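Local coordinates for fructose-bisphosphate aldolase (Slackia heliotrinireducens, PDB 4MOZ), which belongs to the DeoC/LacD family of aldolases and adopts their TIM-barrel fold, a closed ring of eight parallel strands, at residues G82-I87 with Y99-N104; V139-T144 with E169-V174; E247-L252 with R300-F305; R36-A41 with A287-T292. All blocks are in the same frame, centred on the assembly; numbering follows the deposited sequence.

Contact 1: residues G82-I87 with Y99-N104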
loop_
_atom_site.group_PDB
_atom_site.type_symbol
_atom_site.label_atom_id
_atom_site.label_comp_id
_atom_site.label_asym_id
_atom_site.label_seq_id
_atom_site.Cartn_x
_atom_site.Cartn_y
_atom_site.Cartn_z
ATOM N N GLY C 82 2.998 6.129 -26.851
ATOM C CA GLY C 82 2.255 4.880 -26.688
ATOM C C GLY C 82 2.668 4.102 -25.455
ATOM O O GLY C 82 3.689 4.410 -24.830
ATOM N N GLN C 83 1.875 3.089 -25.105
ATOM C CA GLN C 83 2.185 2.224 -23.965
ATOM C C GLN C 83 3.479 1.446 -24.192
ATOM O O GLN C 83 3.847 1.156 -25.338
ATOM C CB GLN C 83 1.034 1.255 -23.681
ATOM C CG GLN C 83 -0.207 1.899 -23.078
ATOM C CD GLN C 83 -1.149 2.462 -24.127
ATOM O OE1 GLN C 83 -0.943 2.273 -25.334
ATOM N NE2 GLN C 83 -2.191 3.160 -23.675
ATOM N N ARG C 84 4.160 1.129 -23.091
ATOM C CA ARG C 84 5.414 0.365 -23.106
ATOM C C ARG C 84 5.295 -0.914 -23.937
ATOM O O ARG C 84 6.147 -1.186 -24.786
ATOM C CB ARG C 84 5.833 0.028 -21.669
ATOM C CG ARG C 84 7.219 -0.587 -21.497
ATOM C CD ARG C 84 7.271 -1.493 -20.267
ATOM N NE ARG C 84 6.340 -2.612 -20.410
ATOM C CZ ARG C 84 6.650 -3.791 -20.954
ATOM N NH1 ARG C 84 7.883 -4.037 -21.384
ATOM N NH2 ARG C 84 5.722 -4.733 -21.063
ATOM N N GLY C 85 4.231 -1.681 -23.694
ATOM C CA GLY C 85 4.011 -2.956 -24.373
ATOM C C GLY C 85 3.843 -2.825 -25.874
ATOM O O GLY C 85 4.465 -3.564 -26.643
ATOM N N LEU C 86 3.006 -1.871 -26.281
ATOM C CA LEU C 86 2.749 -1.590 -27.687
ATOM C C LEU C 86 4.048 -1.258 -28.417
ATOM O O LEU C 86 4.352 -1.843 -29.464
ATOM C CB LEU C 86 1.751 -0.437 -27.818
ATOM C CG LEU C 86 1.456 0.103 -29.219
ATOM C CD1 LEU C 86 0.653 -0.896 -30.039
ATOM C CD2 LEU C 86 0.724 1.431 -29.116
ATOM N N ILE C 87 4.808 -0.325 -27.845
ATOM C CA ILE C 87 6.116 0.046 -28.370
ATOM C C ILE C 87 7.064 -1.166 -28.434
ATOM O O ILE C 87 7.744 -1.364 -29.440
ATOM C CB ILE C 87 6.734 1.222 -27.572
ATOM C CG1 ILE C 87 5.861 2.479 -27.712
ATOM C CG2 ILE C 87 8.145 1.521 -28.058
ATOM C CD1 ILE C 87 6.230 3.617 -26.773
ATOM N N TYR C 99 10.310 7.780 -29.349
ATOM C CA TYR C 99 9.229 7.200 -28.550
ATOM C C TYR C 99 9.040 7.892 -27.207
ATOM O O TYR C 99 10.004 8.153 -26.482
ATOM C CB TYR C 99 9.436 5.694 -28.345
ATOM C CG TYR C 99 9.298 4.889 -29.619
ATOM C CD1 TYR C 99 8.038 4.632 -30.173
ATOM C CD2 TYR C 99 10.425 4.383 -30.273
ATOM C CE1 TYR C 99 7.910 3.900 -31.342
ATOM C CE2 TYR C 99 10.308 3.647 -31.443
ATOM C CZ TYR C 99 9.051 3.407 -31.974
ATOM O OH TYR C 99 8.929 2.676 -33.136
ATOM N N LEU C 100 7.780 8.196 -26.904
ATOM C CA LEU C 100 7.380 8.670 -25.593
ATOM C C LEU C 100 6.507 7.584 -24.968
ATOM O O LEU C 100 5.421 7.277 -25.480
ATOM C CB LEU C 100 6.593 9.971 -25.712
ATOM C CG LEU C 100 6.323 10.730 -24.409
ATOM C CD1 LEU C 100 7.339 11.845 -24.229
ATOM C CD2 LEU C 100 4.922 11.313 -24.420
ATOM N N VAL C 101 6.986 6.995 -23.874
ATOM C CA VAL C 101 6.265 5.907 -23.216
ATOM C C VAL C 101 5.183 6.445 -22.278
ATOM O O VAL C 101 5.474 7.115 -21.280
ATOM C CB VAL C 101 7.217 4.950 -22.468
ATOM C CG1 VAL C 101 6.432 3.821 -21.809
ATOM C CG2 VAL C 101 8.255 4.382 -23.429
ATOM N N LYS C 102 3.933 6.153 -22.625
ATOM C CA LYS C 102 2.794 6.552 -21.814
ATOM C C LYS C 102 2.686 5.619 -20.609
ATOM O O LYS C 102 2.325 4.452 -20.748
ATOM C CB LYS C 102 1.513 6.555 -22.656
ATOM C CG LYS C 102 0.256 7.004 -21.924
ATOM C CD LYS C 102 0.411 8.392 -21.318
ATOM C CE LYS C 102 -0.938 9.065 -21.129
ATOM N NZ LYS C 102 -1.771 8.355 -20.119
HETATM N N MSE C 103 3.004 6.155 -19.433
HETATM C CA MSE C 103 3.185 5.367 -18.209
HETATM C C MSE C 103 1.895 4.840 -17.585
HETATM O O MSE C 103 1.903 3.784 -16.956
HETATM C CB MSE C 103 3.941 6.186 -17.162
HETATM C CG MSE C 103 5.330 6.586 -17.584
HETATM SE SE MSE C 103 6.483 5.058 -17.930
HETATM C CE MSE C 103 6.660 4.376 -16.107
ATOM N N ASN C 104 0.805 5.585 -17.723
ATOM C CA ASN C 104 -0.478 5.126 -17.205
ATOM C C ASN C 104 -1.548 5.016 -18.285
ATOM O O ASN C 104 -1.424 5.623 -19.344
ATOM C CB ASN C 104 -0.941 5.980 -16.009
ATOM C CG ASN C 104 -1.273 7.420 -16.374
ATOM O OD1 ASN C 104 -0.864 7.943 -17.416
ATOM N ND2 ASN C 104 -2.012 8.080 -15.490
HETATM O O HOH W 1 3.134 1.754 -20.513
#
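Ile87 lies over one face of the Tyr99 ring in a contact that belongs to a beta-alpha-beta crossover of the TIM barrel: strand 79-82 leads into helix 84-90, and strand 99-102 returns beside the first. The tight part is here, in the first turn of the helix. Ile87 CG2 stands 3.9 Å from the centroid of the Tyr99 ring and only 18° from its normal, a CH-pi contact displaced toward the rim on the CD1 side. With its CG1 anti to the carbonyl carbon (chi1 -63°), Ile87 also swings CD1 to within 4.0 Å of Val101 CG2. The other branch, Val101 CG1, packs under the start of the helix, 3.8 Å from Arg84 CB. Met131 of helix 125-132 packs against Arg84 and Ile87. Two backbone bonds join the strands: Gly82 N gives to Leu100 O at 3.0 Å, and Lys102 N gives to Gly82 O at 2.8 Å, the latter donor sitting well above the carbonyl plane. Toward Lys102 no side chains pair across the contact, though the region is still buried. Gln83, at the N-cap, turns away to Ser105, Arg84 reaches Asp14 of the second subunit in a salt bridge, and Lys102 NZ binds Asn104 and Thr144. A water bridges the two backbones here, accepting from Arg84 N at 2.8 Å and donating to Lys102 O, also at 2.8 Å.

Contact 2: residues V139-T144 with E169-V174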
loop_
_atom_site.group_PDB
_atom_site.type_symbol
_atom_site.label_atom_id
_atom_site.label_comp_id
_atom_site.label_asym_id
_atom_site.label_seq_id
_atom_site.Cartn_x
_atom_site.Cartn_y
_atom_site.Cartn_z
ATOM N N VAL C 139 12.652 8.811 -25.717
ATOM C CA VAL C 139 13.087 10.177 -25.440
ATOM C C VAL C 139 12.381 10.761 -24.214
ATOM O O VAL C 139 12.860 11.717 -23.612
ATOM C CB VAL C 139 12.932 11.100 -26.675
ATOM C CG1 VAL C 139 13.751 10.560 -27.844
ATOM C CG2 VAL C 139 11.472 11.257 -27.074
ATOM N N GLY C 140 11.249 10.175 -23.840
ATOM C CA GLY C 140 10.504 10.686 -22.709
ATOM C C GLY C 140 9.367 9.818 -22.224
ATOM O O GLY C 140 9.146 8.701 -22.722
ATOM N N LEU C 141 8.644 10.353 -21.245
ATOM C CA LEU C 141 7.546 9.656 -20.610
ATOM C C LEU C 141 6.303 10.521 -20.622
ATOM O O LEU C 141 6.390 11.758 -20.657
ATOM C CB LEU C 141 7.898 9.303 -19.161
ATOM C CG LEU C 141 9.202 8.565 -18.841
ATOM C CD1 LEU C 141 9.263 8.290 -17.348
ATOM C CD2 LEU C 141 9.352 7.267 -19.622
ATOM N N GLY C 142 5.149 9.858 -20.591
ATOM C CA GLY C 142 3.862 10.528 -20.490
ATOM C C GLY C 142 3.036 9.984 -19.335
ATOM O O GLY C 142 3.160 8.814 -18.973
ATOM N N TYR C 143 2.192 10.838 -18.759
ATOM C CA TYR C 143 1.324 10.457 -17.649
ATOM C C TYR C 143 0.079 11.334 -17.647
ATOM O O TYR C 143 0.174 12.543 -17.871
ATOM C CB TYR C 143 2.073 10.584 -16.313
ATOM C CG TYR C 143 1.332 9.997 -15.134
ATOM C CD1 TYR C 143 0.453 10.783 -14.382
ATOM C CD2 TYR C 143 1.503 8.658 -14.765
ATOM C CE1 TYR C 143 -0.235 10.256 -13.303
ATOM C CE2 TYR C 143 0.819 8.126 -13.680
ATOM C CZ TYR C 143 -0.052 8.934 -12.957
ATOM O OH TYR C 143 -0.753 8.430 -11.886
ATOM N N THR C 144 -1.079 10.723 -17.398
ATOM C CA THR C 144 -2.353 11.446 -17.309
ATOM C C THR C 144 -2.801 11.665 -15.862
ATOM O O THR C 144 -2.761 10.741 -15.051
ATOM C CB THR C 144 -3.473 10.688 -18.049
ATOM O OG1 THR C 144 -3.118 10.553 -19.424
ATOM C CG2 THR C 144 -4.804 11.436 -17.950
ATOM N N GLU C 169 17.037 10.725 -15.137
ATOM C CA GLU C 169 17.517 9.914 -16.254
ATOM C C GLU C 169 17.714 10.708 -17.541
ATOM O O GLU C 169 18.148 10.156 -18.549
ATOM C CB GLU C 169 16.556 8.746 -16.519
ATOM C CG GLU C 169 16.589 7.647 -15.467
ATOM C CD GLU C 169 17.957 6.996 -15.322
ATOM O OE1 GLU C 169 18.696 6.893 -16.328
ATOM O OE2 GLU C 169 18.290 6.582 -14.191
ATOM N N GLY C 170 17.393 11.998 -17.513
ATOM C CA GLY C 170 17.501 12.841 -18.706
ATOM C C GLY C 170 16.393 12.619 -19.726
ATOM O O GLY C 170 16.569 12.901 -20.914
ATOM N N LEU C 171 15.253 12.112 -19.263
ATOM C CA LEU C 171 14.077 11.933 -20.110
ATOM C C LEU C 171 13.164 13.136 -19.972
ATOM O O LEU C 171 13.051 13.712 -18.889
ATOM C CB LEU C 171 13.314 10.668 -19.709
ATOM C CG LEU C 171 14.009 9.321 -19.912
ATOM C CD1 LEU C 171 13.288 8.239 -19.123
ATOM C CD2 LEU C 171 14.091 8.954 -21.389
ATOM N N ILE C 172 12.510 13.522 -21.063
ATOM C CA ILE C 172 11.519 14.589 -20.988
ATOM C C ILE C 172 10.203 14.031 -20.439
ATOM O O ILE C 172 9.991 12.816 -20.436
ATOM C CB ILE C 172 11.313 15.326 -22.336
ATOM C CG1 ILE C 172 10.577 14.445 -23.345
ATOM C CG2 ILE C 172 12.647 15.829 -22.894
ATOM C CD1 ILE C 172 9.786 15.228 -24.370
ATOM N N VAL C 173 9.334 14.916 -19.952
ATOM C CA VAL C 173 8.055 14.490 -19.399
ATOM C C VAL C 173 6.896 15.320 -19.933
ATOM O O VAL C 173 6.895 16.548 -19.825
ATOM C CB VAL C 173 8.041 14.547 -17.857
ATOM C CG1 VAL C 173 6.713 14.029 -17.316
ATOM C CG2 VAL C 173 9.195 13.740 -17.278
ATOM N N VAL C 174 5.914 14.631 -20.503
ATOM C CA VAL C 174 4.667 15.246 -20.939
ATOM C C VAL C 174 3.547 14.764 -20.014
ATOM O O VAL C 174 3.334 13.560 -19.861
ATOM C CB VAL C 174 4.313 14.877 -22.400
ATOM C CG1 VAL C 174 3.037 15.586 -22.844
ATOM C CG2 VAL C 174 5.467 15.204 -23.346
#
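The flat groups that meet between Val139-Thr144 and Glu169-Val174 are peptide units. Leu171 CD2 lies over one face of the Val139-Gly140 peptide, 3.8 Å from Val139 C, while Ile172 CG1 comes from the other side at the oxygen end, 3.6 Å from Val139 O. Between them, in the carbonyl plane and on a lone pair of Val139 O, arrives Ile172 N at 3.1 Å. The CG1 branch of Ile172, set between the backbone N and the carbonyl carbon (chi1 71°), is thereby turned against the bare CA of Gly140, 3.8 Å away. Three further bonds complete a parallel ladder: Leu141 N to Ile172 O, Val174 N to Leu141 O at 2.9 Å, and the less straight Tyr143 N to Val174 O at 3.2 Å. The short strand segments diverge by 27°, the twist expected of a barrel wall. Leu141 and Leu171 cross obliquely, Leu171 CD1 resting 4.1 Å from Leu141 CD2. The two strands and the helix between them, 152-168, form a beta-alpha-beta unit of the TIM barrel; a Schellman motif at Gly170 ends that helix. It covers Leu141 and Val173 on the outer face through Ala166 and takes the hydroxyl of Tyr143 on Glu158. Helix 125-132 flanks Leu141 and Leu171, whereas helix 20-30 packs against Val139 and Ile172.

Contact 3: residues E247-L252 with R300-F305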
loop_
_atom_site.group_PDB
_atom_site.type_symbol
_atom_site.label_atom_id
_atom_site.label_comp_id
_atom_site.label_asym_id
_atom_site.label_seq_id
_atom_site.Cartn_x
_atom_site.Cartn_y
_atom_site.Cartn_z
ATOM N N GLU C 247 -13.350 19.866 -40.553
ATOM C CA GLU C 247 -12.632 19.792 -41.829
ATOM C C GLU C 247 -11.146 20.067 -41.615
ATOM O O GLU C 247 -10.776 20.814 -40.701
ATOM C CB GLU C 247 -13.204 20.802 -42.833
ATOM C CG GLU C 247 -14.724 20.819 -42.930
ATOM C CD GLU C 247 -15.305 19.481 -43.349
ATOM O OE1 GLU C 247 -15.069 19.061 -44.503
ATOM O OE2 GLU C 247 -16.005 18.851 -42.525
ATOM N N ALA C 248 -10.306 19.470 -42.463
ATOM C CA ALA C 248 -8.850 19.605 -42.355
ATOM C C ALA C 248 -8.377 21.058 -42.246
ATOM O O ALA C 248 -7.484 21.355 -41.454
ATOM C CB ALA C 248 -8.160 18.908 -43.514
ATOM N N LYS C 249 -8.978 21.949 -43.036
ATOM C CA LYS C 249 -8.640 23.374 -42.997
ATOM C C LYS C 249 -8.952 24.012 -41.639
ATOM O O LYS C 249 -8.119 24.729 -41.084
ATOM C CB LYS C 249 -9.335 24.145 -44.125
ATOM C CG LYS C 249 -8.853 25.585 -44.260
ATOM C CD LYS C 249 -9.580 26.348 -45.356
ATOM C CE LYS C 249 -9.032 27.763 -45.470
ATOM N NZ LYS C 249 -9.588 28.498 -46.640
ATOM N N VAL C 250 -10.146 23.747 -41.112
ATOM C CA VAL C 250 -10.558 24.259 -39.802
ATOM C C VAL C 250 -9.628 23.729 -38.709
ATOM O O VAL C 250 -9.194 24.479 -37.827
ATOM C CB VAL C 250 -12.025 23.892 -39.482
ATOM C CG1 VAL C 250 -12.423 24.384 -38.096
ATOM C CG2 VAL C 250 -12.958 24.469 -40.539
ATOM N N PHE C 251 -9.318 22.436 -38.792
ATOM C CA PHE C 251 -8.390 21.788 -37.876
ATOM C C PHE C 251 -7.016 22.467 -37.873
ATOM O O PHE C 251 -6.465 22.764 -36.808
ATOM C CB PHE C 251 -8.257 20.296 -38.218
ATOM C CG PHE C 251 -7.211 19.579 -37.409
ATOM C CD1 PHE C 251 -7.482 19.157 -36.107
ATOM C CD2 PHE C 251 -5.950 19.332 -37.942
ATOM C CE1 PHE C 251 -6.515 18.502 -35.357
ATOM C CE2 PHE C 251 -4.980 18.677 -37.198
ATOM C CZ PHE C 251 -5.263 18.263 -35.904
ATOM N N LEU C 252 -6.472 22.711 -39.065
ATOM C CA LEU C 252 -5.138 23.293 -39.190
ATOM C C LEU C 252 -5.127 24.754 -38.754
ATOM O O LEU C 252 -4.106 25.254 -38.285
ATOM C CB LEU C 252 -4.592 23.129 -40.616
ATOM C CG LEU C 252 -4.300 21.695 -41.092
ATOM C CD1 LEU C 252 -4.244 21.627 -42.612
ATOM C CD2 LEU C 252 -3.019 21.134 -40.484
ATOM N N ARG C 300 -0.607 26.990 -46.997
ATOM C CA ARG C 300 0.483 26.154 -47.488
ATOM C C ARG C 300 0.490 24.785 -46.812
ATOM O O ARG C 300 0.868 23.783 -47.432
ATOM C CB ARG C 300 1.841 26.844 -47.347
ATOM C CG ARG C 300 2.856 26.294 -48.338
ATOM C CD ARG C 300 4.270 26.827 -48.166
ATOM N NE ARG C 300 5.172 26.030 -48.995
ATOM C CZ ARG C 300 6.498 26.096 -48.974
ATOM N NH1 ARG C 300 7.122 26.934 -48.160
ATOM N NH2 ARG C 300 7.202 25.310 -49.778
ATOM N N ALA C 301 0.069 24.745 -45.550
ATOM C CA ALA C 301 -0.077 23.483 -44.823
ATOM C C ALA C 301 -1.181 22.623 -45.442
ATOM O O ALA C 301 -1.020 21.412 -45.592
ATOM C CB ALA C 301 -0.362 23.741 -43.354
ATOM N N LEU C 302 -2.286 23.266 -45.813
ATOM C CA LEU C 302 -3.408 22.592 -46.456
ATOM C C LEU C 302 -3.004 21.980 -47.801
ATOM O O LEU C 302 -3.482 20.899 -48.166
ATOM C CB LEU C 302 -4.584 23.559 -46.623
ATOM C CG LEU C 302 -5.911 22.995 -47.141
ATOM C CD1 LEU C 302 -6.392 21.817 -46.302
ATOM C CD2 LEU C 302 -6.966 24.089 -47.195
ATOM N N ALA C 303 -2.116 22.672 -48.518
ATOM C CA ALA C 303 -1.545 22.169 -49.769
ATOM C C ALA C 303 -0.731 20.896 -49.545
ATOM O O ALA C 303 -0.739 19.992 -50.389
ATOM C CB ALA C 303 -0.690 23.235 -50.439
ATOM N N VAL C 304 -0.030 20.836 -48.411
ATOM C CA VAL C 304 0.701 19.634 -48.012
ATOM C C VAL C 304 -0.281 18.499 -47.701
ATOM O O VAL C 304 -0.097 17.370 -48.162
ATOM C CB VAL C 304 1.634 19.889 -46.805
ATOM C CG1 VAL C 304 2.237 18.585 -46.303
ATOM C CG2 VAL C 304 2.738 20.868 -47.176
ATOM N N PHE C 305 -1.327 18.806 -46.937
ATOM C CA PHE C 305 -2.358 17.819 -46.630
ATOM C C PHE C 305 -2.986 17.250 -47.904
ATOM O O PHE C 305 -3.207 16.036 -48.005
ATOM C CB PHE C 305 -3.452 18.407 -45.730
ATOM C CG PHE C 305 -4.664 17.520 -45.601
ATOM C CD1 PHE C 305 -4.626 16.376 -44.804
ATOM C CD2 PHE C 305 -5.836 17.815 -46.291
ATOM C CE1 PHE C 305 -5.738 15.550 -44.695
ATOM C CE2 PHE C 305 -6.951 16.992 -46.186
ATOM C CZ PHE C 305 -6.902 15.859 -45.387
#
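Ala301 is the first residue of Arg300-Phe305 to meet Glu247-Leu252, and it does so loosely: its CB is 4.5 Å from Leu252 CD1. The same methyl of Leu252 continues over the backbone of the next residue, lying 4.1 Å from Leu302 CA. Leu302 then fills the middle of the contact with both branches. Its CG is anti to the backbone N (chi1 -173°), and although its CB bond does not aim at the facing helix, the fork beyond it bends closer. Leu302 CD2 lies on the aliphatic stem of Lys249, 3.8 Å from Lys249 CG and nearly as close to the carbons on either side of it, the two side chains crossing at about a right angle. The lysine chain is fully extended, carrying its ammonium group away from the apolar patch on the exposed flank. Leu302 CD1 turns inward, 4.3 Å from Leu252 CD1, and also borders Ala248. In the TIM barrel this is packing within the outer layer: helix 248-260 belongs to the ring of helices round the strands, and the late helix 298-305 is laid against it, the short axes 10.0 Å apart and inclined at 134°. Val304 faces another way, toward Lys286 of helix 278-294. One turn on from Ala301, Phe305 brings its ring over to the start of helix 248-260. Ala248 CB sits above one face of that ring, 3.8 Å from its centroid and 23° off the normal, a CH-pi contact shifted toward the rim where Phe305 CE2 is 3.5 Å away.

Contact 4: residues R36-A41 with A287-T292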
loop_
_atom_site.group_PDB
_atom_site.type_symbol
_atom_site.label_atom_id
_atom_site.label_comp_id
_atom_site.label_asym_id
_atom_site.label_seq_id
_atom_site.Cartn_x
_atom_site.Cartn_y
_atom_site.Cartn_z
ATOM N N ARG C 36 9.437 23.146 -30.378
ATOM C CA ARG C 36 7.999 22.906 -30.503
ATOM C C ARG C 36 7.722 21.405 -30.511
ATOM O O ARG C 36 8.468 20.636 -31.119
ATOM C CB ARG C 36 7.462 23.536 -31.791
ATOM C CG ARG C 36 7.560 25.054 -31.861
ATOM C CD ARG C 36 6.204 25.717 -31.673
ATOM N NE ARG C 36 6.262 27.144 -31.988
ATOM C CZ ARG C 36 5.987 27.676 -33.179
ATOM N NH1 ARG C 36 5.616 26.911 -34.201
ATOM N NH2 ARG C 36 6.082 28.987 -33.345
ATOM N N LEU C 37 6.648 20.986 -29.851
ATOM C CA LEU C 37 6.346 19.561 -29.761
ATOM C C LEU C 37 5.161 19.144 -30.620
ATOM O O LEU C 37 4.020 19.537 -30.354
ATOM C CB LEU C 37 6.120 19.124 -28.305
ATOM C CG LEU C 37 5.852 17.627 -28.072
ATOM C CD1 LEU C 37 7.075 16.783 -28.404
ATOM C CD2 LEU C 37 5.395 17.365 -26.644
HETATM N N MSE C 38 5.448 18.349 -31.646
HETATM C CA MSE C 38 4.414 17.686 -32.436
HETATM C C MSE C 38 4.300 16.262 -31.909
HETATM O O MSE C 38 5.174 15.430 -32.162
HETATM C CB MSE C 38 4.769 17.699 -33.929
HETATM C CG MSE C 38 3.638 17.274 -34.862
HETATM SE SE MSE C 38 3.140 15.383 -34.689
HETATM C CE MSE C 38 1.997 15.217 -36.270
ATOM N N LEU C 39 3.232 15.994 -31.162
ATOM C CA LEU C 39 3.030 14.692 -30.529
ATOM C C LEU C 39 1.974 13.864 -31.258
ATOM O O LEU C 39 0.825 14.290 -31.407
ATOM C CB LEU C 39 2.662 14.864 -29.045
ATOM C CG LEU C 39 2.497 13.594 -28.194
ATOM C CD1 LEU C 39 2.982 13.819 -26.771
ATOM C CD2 LEU C 39 1.062 13.071 -28.197
ATOM N N PHE C 40 2.377 12.680 -31.706
ATOM C CA PHE C 40 1.460 11.724 -32.311
ATOM C C PHE C 40 1.007 10.737 -31.230
ATOM O O PHE C 40 1.782 9.883 -30.775
ATOM C CB PHE C 40 2.137 11.033 -33.502
ATOM C CG PHE C 40 1.299 9.975 -34.179
ATOM C CD1 PHE C 40 -0.083 10.118 -34.314
ATOM C CD2 PHE C 40 1.909 8.845 -34.722
ATOM C CE1 PHE C 40 -0.840 9.144 -34.945
ATOM C CE2 PHE C 40 1.156 7.867 -35.364
ATOM C CZ PHE C 40 -0.221 8.019 -35.474
ATOM N N ALA C 41 -0.251 10.887 -30.813
ATOM C CA ALA C 41 -0.826 10.096 -29.730
ATOM C C ALA C 41 -1.352 8.747 -30.223
ATOM O O ALA C 41 -2.234 8.684 -31.085
ATOM C CB ALA C 41 -1.925 10.886 -29.027
ATOM N N ALA C 287 1.337 18.017 -42.732
ATOM C CA ALA C 287 0.635 19.299 -42.621
ATOM C C ALA C 287 0.755 19.891 -41.215
ATOM O O ALA C 287 1.091 21.072 -41.058
ATOM C CB ALA C 287 -0.827 19.143 -43.012
ATOM N N ILE C 288 0.492 19.065 -40.203
ATOM C CA ILE C 288 0.612 19.478 -38.803
ATOM C C ILE C 288 2.048 19.899 -38.478
ATOM O O ILE C 288 2.270 20.977 -37.925
ATOM C CB ILE C 288 0.141 18.367 -37.841
ATOM C CG1 ILE C 288 -1.355 18.089 -38.036
ATOM C CG2 ILE C 288 0.419 18.753 -36.393
ATOM C CD1 ILE C 288 -1.830 16.800 -37.395
ATOM N N SER C 289 3.013 19.053 -38.840
ATOM C CA SER C 289 4.430 19.324 -38.598
ATOM C C SER C 289 4.938 20.564 -39.339
ATOM O O SER C 289 5.866 21.226 -38.874
ATOM C CB SER C 289 5.284 18.113 -38.977
ATOM O OG SER C 289 5.224 17.108 -37.979
ATOM N N ALA C 290 4.337 20.868 -40.488
ATOM C CA ALA C 290 4.727 22.046 -41.258
ATOM C C ALA C 290 4.355 23.326 -40.518
ATOM O O ALA C 290 5.159 24.255 -40.449
ATOM C CB ALA C 290 4.115 22.021 -42.650
ATOM N N ILE C 291 3.147 23.362 -39.954
ATOM C CA ILE C 291 2.735 24.470 -39.091
ATOM C C ILE C 291 3.597 24.520 -37.829
ATOM O O ILE C 291 4.179 25.555 -37.511
ATOM C CB ILE C 291 1.245 24.381 -38.698
ATOM C CG1 ILE C 291 0.360 24.617 -39.926
ATOM C CG2 ILE C 291 0.913 25.382 -37.596
ATOM C CD1 ILE C 291 -1.110 24.325 -39.701
ATOM N N THR C 292 3.696 23.382 -37.145
ATOM C CA THR C 292 4.291 23.303 -35.814
ATOM C C THR C 292 5.806 23.497 -35.811
ATOM O O THR C 292 6.339 24.234 -34.984
ATOM C CB THR C 292 3.920 21.966 -35.148
ATOM O OG1 THR C 292 2.505 21.773 -35.250
ATOM C CG2 THR C 292 4.333 21.934 -33.681
#
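Arg36 curls round the carbonyl oxygen of Thr292, the polar feature of a contact that is otherwise apolar packing of strand 37-41 on helix 278-294. A bend at chi2 (-106°) carries CB, CG and CD of Arg36 past that oxygen, CG at 3.5 Å from Thr292 O, and the turn at the last torsion brings NH1 back to donate to Thr292 O at 2.9 Å. The bond is bent, 136° at the hydrogen, and the oxygen is tilted out of the guanidinium plane. A positive group near the last turn of the helix would probably be favourable to the helix dipole; the second terminal nitrogen has a long, weak ion pair with Asp295. Thr292 sends its two branches different ways: OG1 bonds back to Ile288 O at 2.8 Å and is also held by Asn267, while the methyl CG2, anti to the backbone N, faces the strand, 4.0 Å from Arg36 CB. Met38, a selenomethionine, leaves the strand toward the helix. Its CG, anti to the backbone N, reaches Ile288 CG2, and the bend at chi2 folds the chain so that CE returns to the same methyl, each at 3.9 Å. The two side chains cross at about a right angle. Met38 CG also lies 3.5 Å from Ser289 OG, whose hydroxyl is bonded to Val76 O. With the short axes 8.8 Å apart and 161° between their directions, helix 278-294 runs back along the first strand and also touches the last, 266-269: the strand-helix layering of a TIM barrel, here at the seam where the sheet closes.

How the contacts relate
Followed from the N terminus, the chain opens contact 4 first, with strand 37-41, and completes it only at helix 278-294. Contacts 1 and 2 fall within that long span, one after the other, each closing a short beta-alpha-beta loop; strands 99-102 and 138-145 are neighbours, so the two adjoin directly. Both also reach contact 4 inside the barrel, through Leu100 on Leu39 and Val174 on Leu37. Contact 3 starts at 247-252, before contact 4 closes, and ends at 300-305, after it, so these two cross. Contact 3 touches contact 4 through helix 278-294 but remains about 16 Å or more, between nearest atoms, from contacts 1 and 2.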